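Local atomic coordinates of methanol--corrinoid protein co-methyltransferase (Methanosarcina barkeri, PDB entry 2I2X), a protein that transfers the methyl group of methanol to the cob(I)amide cofactor carried by its partner MtaC, in the methanol pathway of methanogenesis. Residues G379-K384 and A397-N402. Numbering follows the deposited sequence.
Sequences GQSIVK and AIECCN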
# COMPACT_ATOMS: atom_id res chain seq x y z
N GLY A 379 -8.80 -30.78 -8.78
CA GLY A 379 -8.33 -31.06 -10.14
C GLY A 379 -8.67 -32.47 -10.65
O GLY A 379 -9.19 -32.61 -11.78
N GLN A 380 -8.38 -33.51 -9.84
CA GLN A 380 -8.59 -34.91 -10.25
C GLN A 380 -10.09 -35.23 -10.42
O GLN A 380 -10.47 -36.06 -11.28
CB GLN A 380 -7.99 -35.90 -9.24
CG GLN A 380 -6.48 -36.03 -9.27
CD GLN A 380 -5.92 -36.76 -8.06
OE1 GLN A 380 -6.27 -36.47 -6.90
NE2 GLN A 380 -5.02 -37.71 -8.30
N SER A 381 -10.92 -34.57 -9.62
CA SER A 381 -12.33 -34.86 -9.61
C SER A 381 -12.96 -34.25 -10.85
O SER A 381 -13.99 -34.74 -11.35
CB SER A 381 -12.98 -34.33 -8.33
OG SER A 381 -13.21 -32.94 -8.41
N ILE A 382 -12.33 -33.21 -11.38
CA ILE A 382 -12.79 -32.61 -12.62
C ILE A 382 -12.46 -33.46 -13.84
O ILE A 382 -13.34 -33.70 -14.68
CB ILE A 382 -12.21 -31.18 -12.79
CG1 ILE A 382 -12.75 -30.27 -11.65
CG2 ILE A 382 -12.46 -30.62 -14.23
CD1 ILE A 382 -11.98 -29.00 -11.46
N VAL A 383 -11.21 -33.91 -13.97
CA VAL A 383 -10.78 -34.52 -15.22
C VAL A 383 -11.42 -35.90 -15.39
O VAL A 383 -11.62 -36.36 -16.52
CB VAL A 383 -9.23 -34.58 -15.36
CG1 VAL A 383 -8.64 -33.18 -15.32
CG2 VAL A 383 -8.59 -35.47 -14.29
N LYS A 384 -11.77 -36.54 -14.27
CA LYS A 384 -12.40 -37.86 -14.33
C LYS A 384 -13.74 -37.86 -15.10
O LYS A 384 -14.20 -38.93 -15.48
CB LYS A 384 -12.48 -38.56 -12.95
CG LYS A 384 -13.52 -37.99 -11.99
CD LYS A 384 -13.56 -38.72 -10.66
CE LYS A 384 -14.90 -38.47 -10.00
NZ LYS A 384 -14.86 -38.08 -8.56
N ALA A 397 -17.56 -29.60 -6.83
CA ALA A 397 -18.36 -29.12 -5.71
C ALA A 397 -18.47 -30.17 -4.60
O ALA A 397 -18.36 -29.83 -3.42
CB ALA A 397 -19.76 -28.74 -6.23
N ILE A 398 -18.66 -31.44 -4.98
CA ILE A 398 -18.83 -32.51 -3.98
C ILE A 398 -17.49 -32.89 -3.37
O ILE A 398 -17.40 -33.18 -2.17
CB ILE A 398 -19.56 -33.76 -4.56
CG1 ILE A 398 -21.05 -33.45 -4.78
CG2 ILE A 398 -19.40 -34.98 -3.62
CD1 ILE A 398 -21.79 -34.47 -5.69
N GLU A 399 -16.45 -32.90 -4.21
CA GLU A 399 -15.10 -33.16 -3.75
C GLU A 399 -14.66 -32.07 -2.76
O GLU A 399 -13.98 -32.35 -1.77
CB GLU A 399 -14.13 -33.20 -4.93
CG GLU A 399 -12.78 -33.79 -4.58
CD GLU A 399 -12.80 -35.30 -4.43
OE1 GLU A 399 -13.70 -35.97 -5.01
OE2 GLU A 399 -11.90 -35.82 -3.74
N CYS A 400 -15.07 -30.84 -3.05
CA CYS A 400 -14.79 -29.73 -2.17
C CYS A 400 -15.39 -30.00 -0.78
O CYS A 400 -14.69 -29.87 0.24
CB CYS A 400 -15.32 -28.41 -2.77
SG CYS A 400 -15.27 -26.97 -1.65
N CYS A 401 -16.67 -30.35 -0.76
CA CYS A 401 -17.38 -30.73 0.49
C CYS A 401 -16.64 -31.83 1.25
O CYS A 401 -16.47 -31.72 2.49
CB CYS A 401 -18.83 -31.17 0.22
SG CYS A 401 -19.91 -29.84 -0.40
N ASN A 402 -16.20 -32.86 0.52
CA ASN A 402 -15.40 -33.93 1.13
C ASN A 402 -14.13 -33.41 1.76
O ASN A 402 -13.80 -33.76 2.90
CB ASN A 402 -15.06 -35.02 0.11
CG ASN A 402 -16.30 -35.78 -0.38
OD1 ASN A 402 -17.33 -35.85 0.32
ND2 ASN A 402 -16.20 -36.34 -1.58
O HOH W 1 -15.96 -36.38 -6.75
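Segments 379-384 and 397-402, on two successive helices, come nearest at Ser381 and Glu399, whose CA atoms are 6.7 Å apart. The CA–CB bonds of both residues point toward the opposite segment, and the small serine side chain packs alongside the aliphatic part of the glutamate: Ser381 OG lies 3.6 Å from Glu399 CB, and Ser381 CB is 3.8 Å from Glu399 CG. The serine hydroxyl sits between its backbone N and carbonyl carbon (chi1 79°), from where it hydrogen-bonds to Val378 O in its own helix; toward Glu399 it meets the carbons CB and CG, a van der Waals contact. Glu399 extends CG anti to the backbone N (chi1 -166°) and then bends at chi2 (75°), which carries the carboxylate past Ser381 CB.

The two helices, 372-383 and 389-409, follow one another in the chain, joined by a short connection, and belong to the helical region that accompanies the TIM barrel of MtaB. The buried flank of the pair rests on helices 240-259 and 273-280, with Ile382 against Pro252 of the first and Ile275 of the second, and Cys400 against Val244 and Ala248 of the first.

At the more open edge the two oxygens of the carboxylate have different partners. Glu399 OE2 takes part in a salt bridge with Arg377 NE, whereas OE1 faces Lys384 NZ from 4.3 Å, too far for a direct salt bridge. The two nearby positive charges would be expected to favour the ionised carboxylate. One water links Lys384 and Glu399, accepting from Lys384 NZ at 2.7 Å and donating to Glu399 OE1 at 2.9 Å.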